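Local coordinates for protein formate dehydrogenase subunit beta (Desulfovibrio gigas, PDB 1H0H) that carries electrons through three [4Fe-4S] clusters as the beta subunit of the periplasmic enzyme that reversibly oxidises formate to carbon dioxide, at residues Phe4-Ala13 with Trp65-Arg73; Ile180-Cys190 with Phe199-Leu207. One frame throughout, in Å; residues are numbered along the deposited sequence. Where two conformers were deposited one is given.

Contact 1: Phe4-Ala13 with Trp65-Arg73; sequences FFVDTTRCTA and WLFFPDQCR. With SF4 (iron/sulfur cluster), chain L; SF4 (iron/sulfur cluster), chain N; SF4 (iron/sulfur cluster), chain M.
Ala13 and Phe67 meet face-on: the methyl CB of Ala13 sits almost exactly over the middle of the Phe67 ring, 3.5 Å from its centroid and 5° off the normal, a CH-pi contact. The opposite face of that ring is covered by Trp65 O, and Cys11 O approaches its edge in plane. Cys11 places its sulfur anti to the backbone N (chi1 175°), where SG binds an iron of a [4Fe-4S] cluster, Cys11 SG to FE3 being 2.2 Å; the same sulfur lies against CB of Phe67. Pro69 packs on this cluster too: its CG touches the sulfide S4 and also meets Val6 CG1 at 3.7 Å, the two side chains running past one another, pointing opposite ways. At Thr8 the methyl CG2 leans on Phe68 CD1, while OG1 turns to Leu200 O. No direct hydrogen bond joins the segments, but a water takes one from Phe67 N and gives one to Thr8 O. Farther on, Gln71 NE2 hangs over one face of the Phe4 ring beside a second cluster. Gln71 OE1 accepts from Lys50 NZ, whereas its NE2, buried by the contact, has no hydrogen-bond partner in the model. Strand 2-7 pairs with strand 197-201 and carries Phe5 against helix 166-180, whereas strand 62-70 pairs with 51-59, so the contact packs two separate sheets together beside one cluster, with its far end reaching the other two.

Contact 2: Ile180-Cys190 with Phe199-Leu207; sequences IKAAYSDAKLC and FLTAHNPKL
Lys188 and Thr201 form an antiparallel hydrogen-bonded pair, with Lys188 N to Thr201 O and Thr201 N to Lys188 O both 3.0 Å, the second nearly straight at 177°; Leu189 and Leu200 follow as a non-hydrogen-bonded pair, and Cys190 N closes the run on Phe199 O at 2.8 Å. On the face of Leu189 and Leu200, CD2 of Leu189 rests on CB of Leu200. Leu200 has CG anti to its own N (chi1 170°), which points CD2 toward Ile180 CD1, a contact that is less certain because Ile180 was modelled in two conformers. On the face of Lys188 and Thr201, the aliphatic part of Lys188 crosses Pro205 at about a right angle, CD against CG at 3.7 Å. Cys190 SG fills in beside it, touching Pro205 CG and Phe199 CB. Past the strands, Ala202 turns its methyl onto one face of the Tyr184 ring, off-centre, in a CH-pi contact, while His203 brings CE1 within 3.8 Å of Tyr184 CD1; the two rings make an oblique pair, their planes 83° apart. Lys181 folds back to hold its own segment: NZ gives a 2.7 Å bond to Ala187 O in the carbonyl plane. Water fastens the outer end, accepting from Asp186 N and donating to Ala202 O. A type I turn, Tyr184 to Ala187, leads the chain into strand 188-189, an edge strand of the mixed four-stranded sheet within this chain and the first arm of a beta hairpin with strand 197-201.

Overall arrangement
Contact 1 and contact 2 share one sheet, because strands 2-7 and 197-201 are neighbours in it, and their centres lie about 12 Å apart. Val6 O and Leu200 N, 2.9 Å apart, are probably hydrogen-bonded, and Thr8 OG1 probably bonds to Leu200 O at 2.7 Å. Phe199 of contact 2 reaches into the ground of contact 1, stacking on Phe68 and packing beside Val6 and Pro69. Contact 1 touches all three clusters directly, supplying Cys11 to one and Cys72 to another. Contact 2 supplies no ligand; Phe199 is its near approach, its side chain about 8 Å from a cluster, and strand 188-189 forms an edge of the sheet.

Contact 1: Phe4-Ala13 with Trp65-Arg73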
loop_
_atom_site.group_PDB
_atom_site.type_symbol
_atom_site.label_atom_id
_atom_site.label_comp_id
_atom_site.label_asym_id
_atom_site.label_seq_id
_atom_site.Cartn_x
_atom_site.Cartn_y
_atom_site.Cartn_z
ATOM N N PHE B 4 12.934 -31.510 6.147
ATOM C CA PHE B 4 12.126 -30.400 5.691
ATOM C C PHE B 4 10.919 -31.005 5.014
ATOM O O PHE B 4 10.994 -32.084 4.396
ATOM C CB PHE B 4 12.841 -29.607 4.572
ATOM C CG PHE B 4 14.083 -28.832 4.983
ATOM C CD1 PHE B 4 15.267 -29.483 5.283
ATOM C CD2 PHE B 4 14.082 -27.422 4.970
ATOM C CE1 PHE B 4 16.435 -28.738 5.614
ATOM C CE2 PHE B 4 15.228 -26.686 5.295
ATOM C CZ PHE B 4 16.416 -27.356 5.625
ATOM N N PHE B 5 9.800 -30.309 5.100
ATOM C CA PHE B 5 8.666 -30.637 4.271
ATOM C C PHE B 5 8.362 -29.357 3.483
ATOM O O PHE B 5 8.093 -28.322 4.073
ATOM C CB PHE B 5 7.440 -31.064 5.069
ATOM C CG PHE B 5 6.179 -31.126 4.237
ATOM C CD1 PHE B 5 6.177 -31.768 3.006
ATOM C CD2 PHE B 5 5.017 -30.505 4.661
ATOM C CE1 PHE B 5 5.011 -31.830 2.219
ATOM C CE2 PHE B 5 3.857 -30.547 3.880
ATOM C CZ PHE B 5 3.865 -31.223 2.653
ATOM N N VAL B 6 8.438 -29.432 2.160
ATOM C CA VAL B 6 8.119 -28.279 1.326
ATOM C C VAL B 6 6.785 -28.514 0.617
ATOM O O VAL B 6 6.669 -29.372 -0.260
ATOM C CB VAL B 6 9.225 -28.027 0.290
ATOM C CG1 VAL B 6 8.974 -26.722 -0.452
ATOM C CG2 VAL B 6 10.625 -28.039 0.954
ATOM N N ASP B 7 5.761 -27.771 1.015
ATOM C CA ASP B 7 4.450 -27.942 0.423
ATOM C C ASP B 7 4.303 -26.915 -0.687
ATOM O O ASP B 7 3.941 -25.775 -0.405
ATOM C CB ASP B 7 3.379 -27.752 1.499
ATOM C CG ASP B 7 1.986 -27.976 0.992
ATOM O OD1 ASP B 7 1.803 -28.182 -0.226
ATOM O OD2 ASP B 7 0.996 -27.954 1.750
ATOM N N THR B 8 4.603 -27.297 -1.935
ATOM C CA THR B 8 4.507 -26.351 -3.058
ATOM C C THR B 8 3.094 -25.824 -3.262
ATOM O O THR B 8 2.902 -24.750 -3.854
ATOM C CB THR B 8 5.021 -26.954 -4.389
ATOM O OG1 THR B 8 4.153 -28.020 -4.799
ATOM C CG2 THR B 8 6.402 -27.594 -4.220
ATOM N N THR B 9 2.092 -26.518 -2.738
ATOM C CA THR B 9 0.740 -26.021 -2.944
ATOM C C THR B 9 0.485 -24.744 -2.134
ATOM O O THR B 9 -0.513 -24.078 -2.347
ATOM C CB THR B 9 -0.355 -27.063 -2.621
ATOM O OG1 THR B 9 -0.453 -27.278 -1.192
ATOM C CG2 THR B 9 -0.028 -28.418 -3.222
ATOM N N ARG B 10 1.367 -24.433 -1.189
ATOM C CA ARG B 10 1.204 -23.209 -0.407
ATOM C C ARG B 10 2.168 -22.084 -0.803
ATOM O O ARG B 10 2.079 -20.988 -0.252
ATOM C CB ARG B 10 1.357 -23.484 1.094
ATOM C CG ARG B 10 0.393 -24.510 1.649
ATOM C CD ARG B 10 0.537 -24.709 3.135
ATOM N NE ARG B 10 0.120 -23.537 3.894
ATOM C CZ ARG B 10 -1.105 -23.406 4.386
ATOM N NH1 ARG B 10 -1.982 -24.377 4.159
ATOM N NH2 ARG B 10 -1.460 -22.321 5.096
ATOM N N CYS B 11 3.068 -22.332 -1.745
ATOM C CA CYS B 11 4.072 -21.325 -2.134
ATOM C C CYS B 11 3.486 -20.260 -3.055
ATOM O O CYS B 11 2.825 -20.565 -4.041
ATOM C CB CYS B 11 5.263 -22.035 -2.815
ATOM S SG CYS B 11 6.558 -20.976 -3.508
ATOM N N THR B 12 3.736 -19.001 -2.750
ATOM C CA THR B 12 3.245 -17.927 -3.593
ATOM C C THR B 12 4.361 -17.359 -4.457
ATOM O O THR B 12 4.160 -16.363 -5.145
ATOM C CB THR B 12 2.647 -16.816 -2.738
ATOM O OG1 THR B 12 3.591 -16.476 -1.716
ATOM C CG2 THR B 12 1.406 -17.305 -2.004
ATOM N N ALA B 13 5.527 -17.993 -4.410
ATOM C CA ALA B 13 6.686 -17.516 -5.146
ATOM C C ALA B 13 7.021 -16.065 -4.740
ATOM O O ALA B 13 7.425 -15.237 -5.567
ATOM C CB ALA B 13 6.478 -17.676 -6.664
ATOM N N TRP B 65 0.115 -21.917 -12.466
ATOM C CA TRP B 65 1.491 -21.481 -12.390
ATOM C C TRP B 65 2.104 -22.220 -11.215
ATOM O O TRP B 65 1.734 -21.988 -10.055
ATOM C CB TRP B 65 1.521 -19.976 -12.165
ATOM C CG TRP B 65 2.738 -19.270 -12.606
ATOM C CD1 TRP B 65 3.876 -19.807 -13.127
ATOM C CD2 TRP B 65 2.956 -17.853 -12.527
ATOM N NE1 TRP B 65 4.776 -18.805 -13.401
ATOM C CE2 TRP B 65 4.229 -17.595 -13.049
ATOM C CE3 TRP B 65 2.172 -16.764 -12.074
ATOM C CZ2 TRP B 65 4.759 -16.295 -13.132
ATOM C CZ3 TRP B 65 2.684 -15.480 -12.168
ATOM C CH2 TRP B 65 3.971 -15.255 -12.682
ATOM N N LEU B 66 3.029 -23.114 -11.533
ATOM C CA LEU B 66 3.605 -24.034 -10.562
ATOM C C LEU B 66 4.952 -23.583 -10.078
ATOM O O LEU B 66 5.836 -23.281 -10.872
ATOM C CB LEU B 66 3.738 -25.442 -11.155
ATOM C CG LEU B 66 2.440 -26.001 -11.736
ATOM C CD1 LEU B 66 2.625 -27.435 -12.255
ATOM C CD2 LEU B 66 1.306 -25.932 -10.703
ATOM N N PHE B 67 5.103 -23.588 -8.766
ATOM C CA PHE B 67 6.298 -23.097 -8.119
ATOM C C PHE B 67 7.031 -24.220 -7.371
ATOM O O PHE B 67 6.402 -25.063 -6.747
ATOM C CB PHE B 67 5.924 -21.985 -7.143
ATOM C CG PHE B 67 5.080 -20.886 -7.752
ATOM C CD1 PHE B 67 5.399 -20.347 -8.982
ATOM C CD2 PHE B 67 3.970 -20.385 -7.086
ATOM C CE1 PHE B 67 4.618 -19.344 -9.546
ATOM C CE2 PHE B 67 3.188 -19.382 -7.647
ATOM C CZ PHE B 67 3.524 -18.841 -8.870
ATOM N N PHE B 68 8.356 -24.163 -7.398
ATOM C CA PHE B 68 9.227 -25.161 -6.780
ATOM C C PHE B 68 10.467 -24.466 -6.213
ATOM O O PHE B 68 11.375 -24.094 -6.958
ATOM C CB PHE B 68 9.644 -26.164 -7.869
ATOM C CG PHE B 68 10.129 -27.474 -7.352
ATOM C CD1 PHE B 68 9.228 -28.490 -7.033
ATOM C CD2 PHE B 68 11.475 -27.727 -7.236
ATOM C CE1 PHE B 68 9.689 -29.748 -6.559
ATOM C CE2 PHE B 68 11.930 -28.956 -6.758
ATOM C CZ PHE B 68 11.039 -29.963 -6.425
ATOM N N PRO B 69 10.515 -24.265 -4.904
ATOM C CA PRO B 69 11.655 -23.578 -4.258
ATOM C C PRO B 69 12.791 -24.581 -4.034
ATOM O O PRO B 69 12.969 -25.124 -2.943
ATOM C CB PRO B 69 11.090 -23.122 -2.911
ATOM C CG PRO B 69 9.860 -23.876 -2.686
ATOM C CD PRO B 69 9.469 -24.639 -3.949
ATOM N N ASP B 70 13.582 -24.756 -5.087
ATOM C CA ASP B 70 14.583 -25.794 -5.192
ATOM C C ASP B 70 15.808 -25.543 -4.310
ATOM O O ASP B 70 16.189 -24.403 -4.062
ATOM C CB ASP B 70 14.963 -25.900 -6.671
ATOM C CG ASP B 70 15.477 -27.239 -7.044
ATOM O OD1 ASP B 70 15.613 -28.110 -6.156
ATOM O OD2 ASP B 70 15.794 -27.498 -8.218
ATOM N N GLN B 71 16.368 -26.623 -3.789
ATOM C CA GLN B 71 17.571 -26.605 -2.981
ATOM C C GLN B 71 18.022 -28.073 -2.879
ATOM O O GLN B 71 17.270 -28.986 -3.219
ATOM C CB GLN B 71 17.288 -26.059 -1.571
ATOM C CG GLN B 71 16.328 -26.953 -0.809
ATOM C CD GLN B 71 16.037 -26.509 0.642
ATOM O OE1 GLN B 71 14.983 -25.937 0.924
ATOM N NE2 GLN B 71 16.957 -26.808 1.558
ATOM N N CYS B 72 19.231 -28.283 -2.369
ATOM C CA CYS B 72 19.755 -29.627 -2.134
ATOM C C CYS B 72 18.746 -30.454 -1.321
ATOM O O CYS B 72 18.113 -29.929 -0.407
ATOM C CB CYS B 72 21.052 -29.537 -1.353
ATOM S SG CYS B 72 21.644 -31.116 -0.737
ATOM N N ARG B 73 18.625 -31.741 -1.619
ATOM C CA ARG B 73 17.655 -32.589 -0.914
ATOM C C ARG B 73 18.198 -33.191 0.375
ATOM O O ARG B 73 17.474 -33.848 1.084
ATOM C CB ARG B 73 17.235 -33.751 -1.801
ATOM C CG ARG B 73 16.722 -33.323 -3.160
ATOM C CD ARG B 73 15.420 -32.490 -3.147
ATOM N NE ARG B 73 14.855 -32.477 -4.492
ATOM C CZ ARG B 73 15.246 -31.652 -5.457
ATOM N NH1 ARG B 73 16.219 -30.750 -5.233
ATOM N NH2 ARG B 73 14.669 -31.734 -6.641
HETATM FE FE1 SF4 L . 7.700 -19.712 1.061
HETATM FE FE2 SF4 L . 9.850 -19.412 -0.664
HETATM FE FE3 SF4 L . 7.357 -20.026 -1.674
HETATM FE FE4 SF4 L . 7.842 -17.478 -0.532
HETATM S S1 SF4 L . 8.788 -18.337 -2.394
HETATM S S2 SF4 L . 5.977 -18.867 -0.235
HETATM S S3 SF4 L . 9.374 -18.100 1.091
HETATM S S4 SF4 L . 8.700 -21.340 -0.234
HETATM FE FE1 SF4 N . 22.588 -33.823 -4.862
HETATM FE FE2 SF4 N . 22.262 -32.546 -2.438
HETATM FE FE3 SF4 N . 21.636 -35.325 -2.750
HETATM FE FE4 SF4 N . 24.267 -34.484 -2.844
HETATM S S1 SF4 N . 22.826 -34.419 -0.964
HETATM S S2 SF4 N . 23.354 -35.892 -4.252
HETATM S S3 SF4 N . 24.029 -32.369 -3.874
HETATM S S4 SF4 N . 20.557 -33.456 -3.751
HETATM FE FE1 SF4 M . 19.660 -22.620 4.577
HETATM FE FE2 SF4 M . 17.377 -22.831 3.060
HETATM FE FE3 SF4 M . 19.585 -24.408 2.502
HETATM FE FE4 SF4 M . 19.619 -21.704 1.979
HETATM S S1 SF4 M . 18.218 -23.314 1.066
HETATM S S2 SF4 M . 21.233 -22.986 2.986
HETATM S S3 SF4 M . 18.397 -20.837 3.605
HETATM S S4 SF4 M . 18.445 -24.522 4.456
HETATM O O HOH W 1 2.948 -24.386 -6.661
#

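Contact 2: Ile180-Cys190 with Phe199-Leu207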
loop_
_atom_site.group_PDB
_atom_site.type_symbol
_atom_site.label_atom_id
_atom_site.label_comp_id
_atom_site.label_asym_id
_atom_site.label_seq_id
_atom_site.Cartn_x
_atom_site.Cartn_y
_atom_site.Cartn_z
ATOM N N ILE B 180 -4.949 -33.833 0.114
ATOM C CA ILE B 180 -5.219 -33.352 -1.238
ATOM C C ILE B 180 -5.291 -34.447 -2.302
ATOM O O ILE B 180 -5.641 -34.160 -3.451
ATOM C CB ILE B 180 -4.170 -32.303 -1.647
ATOM C CG1 ILE B 180 -2.843 -32.967 -1.988
ATOM C CG2 ILE B 180 -3.961 -31.274 -0.534
ATOM C CD1 ILE B 180 -1.916 -32.054 -2.728
ATOM N N LYS B 181 -4.949 -35.682 -1.949
ATOM C CA LYS B 181 -4.965 -36.763 -2.931
ATOM C C LYS B 181 -6.265 -36.876 -3.747
ATOM O O LYS B 181 -6.243 -37.191 -4.944
ATOM C CB LYS B 181 -4.723 -38.112 -2.245
ATOM C CG LYS B 181 -3.277 -38.559 -2.187
ATOM C CD LYS B 181 -2.841 -39.241 -3.481
ATOM C CE LYS B 181 -2.857 -38.269 -4.652
ATOM N NZ LYS B 181 -2.172 -38.852 -5.824
ATOM N N ALA B 182 -7.393 -36.666 -3.084
ATOM C CA ALA B 182 -8.690 -36.790 -3.734
ATOM C C ALA B 182 -8.852 -35.760 -4.848
ATOM O O ALA B 182 -9.128 -36.128 -5.996
ATOM C CB ALA B 182 -9.810 -36.646 -2.711
ATOM N N ALA B 183 -8.686 -34.487 -4.492
ATOM C CA ALA B 183 -8.822 -33.374 -5.427
ATOM C C ALA B 183 -7.702 -33.371 -6.467
ATOM O O ALA B 183 -7.925 -33.026 -7.630
ATOM C CB ALA B 183 -8.848 -32.028 -4.668
ATOM N N TYR B 184 -6.499 -33.749 -6.042
ATOM C CA TYR B 184 -5.337 -33.730 -6.918
ATOM C C TYR B 184 -4.857 -35.147 -7.042
ATOM O O TYR B 184 -3.890 -35.561 -6.414
ATOM C CB TYR B 184 -4.242 -32.805 -6.363
ATOM C CG TYR B 184 -4.651 -31.350 -6.421
ATOM C CD1 TYR B 184 -4.610 -30.643 -7.620
ATOM C CD2 TYR B 184 -5.106 -30.695 -5.289
ATOM C CE1 TYR B 184 -4.997 -29.316 -7.682
ATOM C CE2 TYR B 184 -5.500 -29.373 -5.342
ATOM C CZ TYR B 184 -5.449 -28.691 -6.545
ATOM O OH TYR B 184 -5.843 -27.374 -6.586
ATOM N N SER B 185 -5.536 -35.899 -7.885
ATOM C CA SER B 185 -5.245 -37.314 -7.966
ATOM C C SER B 185 -3.848 -37.618 -8.488
ATOM O O SER B 185 -3.391 -38.758 -8.418
ATOM C CB SER B 185 -6.338 -38.077 -8.722
ATOM O OG SER B 185 -6.545 -37.554 -10.018
ATOM N N ASP B 186 -3.147 -36.612 -8.996
ATOM C CA ASP B 186 -1.764 -36.849 -9.416
ATOM C C ASP B 186 -0.730 -36.252 -8.436
ATOM O O ASP B 186 0.469 -36.164 -8.736
ATOM C CB ASP B 186 -1.534 -36.367 -10.846
ATOM C CG ASP B 186 -2.463 -37.051 -11.842
ATOM O OD1 ASP B 186 -3.321 -37.843 -11.403
ATOM O OD2 ASP B 186 -2.409 -36.870 -13.081
ATOM N N ALA B 187 -1.185 -35.868 -7.254
ATOM C CA ALA B 187 -0.269 -35.305 -6.278
ATOM C C ALA B 187 0.644 -36.398 -5.765
ATOM O O ALA B 187 0.240 -37.557 -5.697
ATOM C CB ALA B 187 -1.023 -34.705 -5.139
ATOM N N LYS B 188 1.872 -36.041 -5.413
ATOM C CA LYS B 188 2.764 -37.015 -4.775
ATOM C C LYS B 188 3.906 -36.346 -4.041
ATOM O O LYS B 188 4.149 -35.161 -4.214
ATOM C CB LYS B 188 3.336 -37.989 -5.797
ATOM C CG LYS B 188 4.039 -37.299 -6.950
ATOM C CD LYS B 188 4.596 -38.330 -7.940
ATOM C CE LYS B 188 5.849 -38.966 -7.397
ATOM N NZ LYS B 188 6.134 -40.285 -8.055
ATOM N N LEU B 189 4.588 -37.131 -3.211
ATOM C CA LEU B 189 5.777 -36.669 -2.537
ATOM C C LEU B 189 6.928 -37.046 -3.454
ATOM O O LEU B 189 6.851 -38.037 -4.165
ATOM C CB LEU B 189 5.931 -37.336 -1.182
ATOM C CG LEU B 189 4.813 -36.988 -0.210
ATOM C CD1 LEU B 189 5.028 -37.698 1.102
ATOM C CD2 LEU B 189 4.835 -35.472 -0.019
ATOM N N CYS B 190 7.983 -36.244 -3.445
ATOM C CA CYS B 190 9.108 -36.485 -4.323
ATOM C C CYS B 190 10.179 -37.300 -3.573
ATOM O O CYS B 190 10.750 -36.838 -2.597
ATOM C CB CYS B 190 9.625 -35.141 -4.856
ATOM S SG CYS B 190 8.390 -34.217 -5.854
ATOM N N PHE B 199 9.542 -32.642 -1.006
ATOM C CA PHE B 199 8.562 -31.793 -1.703
ATOM C C PHE B 199 7.249 -32.518 -2.012
ATOM O O PHE B 199 7.254 -33.681 -2.459
ATOM C CB PHE B 199 9.078 -31.282 -3.035
ATOM C CG PHE B 199 10.265 -30.385 -2.942
ATOM C CD1 PHE B 199 11.532 -30.922 -2.844
ATOM C CD2 PHE B 199 10.118 -28.996 -3.026
ATOM C CE1 PHE B 199 12.622 -30.110 -2.814
ATOM C CE2 PHE B 199 11.214 -28.167 -2.984
ATOM C CZ PHE B 199 12.472 -28.727 -2.860
ATOM N N LEU B 200 6.139 -31.828 -1.753
ATOM C CA LEU B 200 4.824 -32.279 -2.159
ATOM C C LEU B 200 4.473 -31.498 -3.404
ATOM O O LEU B 200 4.643 -30.270 -3.430
ATOM C CB LEU B 200 3.769 -31.995 -1.082
ATOM C CG LEU B 200 2.307 -32.206 -1.510
ATOM C CD1 LEU B 200 2.051 -33.671 -1.892
ATOM C CD2 LEU B 200 1.326 -31.802 -0.435
ATOM N N THR B 201 4.042 -32.199 -4.446
ATOM C CA THR B 201 3.553 -31.558 -5.661
ATOM C C THR B 201 2.136 -32.004 -5.881
ATOM O O THR B 201 1.752 -33.088 -5.436
ATOM C CB THR B 201 4.420 -31.875 -6.893
ATOM O OG1 THR B 201 4.646 -33.294 -7.017
ATOM C CG2 THR B 201 5.787 -31.244 -6.750
ATOM N N ALA B 202 1.350 -31.169 -6.558
ATOM C CA ALA B 202 -0.045 -31.482 -6.795
ATOM C C ALA B 202 -0.256 -32.177 -8.143
ATOM O O ALA B 202 -1.336 -32.643 -8.429
ATOM C CB ALA B 202 -0.899 -30.214 -6.702
ATOM N N HIS B 203 0.790 -32.220 -8.956
ATOM C CA HIS B 203 0.726 -32.823 -10.277
ATOM C C HIS B 203 2.068 -33.463 -10.568
ATOM O O HIS B 203 2.984 -33.380 -9.759
ATOM C CB HIS B 203 0.451 -31.746 -11.343
ATOM C CG HIS B 203 -0.626 -30.790 -10.959
ATOM N ND1 HIS B 203 -1.942 -30.974 -11.310
ATOM C CD2 HIS B 203 -0.585 -29.658 -10.219
ATOM C CE1 HIS B 203 -2.668 -29.988 -10.815
ATOM N NE2 HIS B 203 -1.866 -29.174 -10.152
ATOM N N ASN B 204 2.177 -34.098 -11.725
ATOM C CA ASN B 204 3.436 -34.661 -12.178
ATOM C C ASN B 204 4.619 -33.740 -11.829
ATOM O O ASN B 204 4.661 -32.592 -12.268
ATOM C CB ASN B 204 3.358 -34.831 -13.686
ATOM C CG ASN B 204 4.667 -35.268 -14.299
ATOM O OD1 ASN B 204 5.595 -35.652 -13.595
ATOM N ND2 ASN B 204 4.741 -35.216 -15.643
ATOM N N PRO B 205 5.524 -34.231 -10.979
ATOM C CA PRO B 205 6.738 -33.514 -10.555
ATOM C C PRO B 205 7.517 -32.806 -11.662
ATOM O O PRO B 205 8.042 -31.693 -11.461
ATOM C CB PRO B 205 7.595 -34.639 -9.950
ATOM C CG PRO B 205 6.616 -35.564 -9.352
ATOM C CD PRO B 205 5.384 -35.519 -10.270
ATOM N N LYS B 206 7.561 -33.433 -12.830
ATOM C CA LYS B 206 8.282 -32.898 -13.968
ATOM C C LYS B 206 7.629 -31.632 -14.556
ATOM O O LYS B 206 8.231 -30.919 -15.364
ATOM C CB LYS B 206 8.517 -34.004 -15.007
ATOM C CG LYS B 206 9.606 -35.011 -14.573
ATOM C CD LYS B 206 9.763 -36.155 -15.578
ATOM C CE LYS B 206 10.863 -37.120 -15.187
ATOM N NZ LYS B 206 10.816 -37.508 -13.735
ATOM N N LEU B 207 6.404 -31.351 -14.152
ATOM C CA LEU B 207 5.744 -30.109 -14.558
ATOM C C LEU B 207 6.266 -28.974 -13.678
ATOM O O LEU B 207 6.172 -27.796 -14.039
ATOM C CB LEU B 207 4.229 -30.223 -14.419
ATOM C CG LEU B 207 3.600 -31.207 -15.390
ATOM C CD1 LEU B 207 2.145 -31.387 -15.102
ATOM C CD2 LEU B 207 3.823 -30.716 -16.800
HETATM O O HOH W 2 -3.398 -33.993 -9.660
HETATM O O HOH W 3 -0.206 -34.269 -13.462
HETATM O O HOH W 4 11.624 -34.189 -2.176
#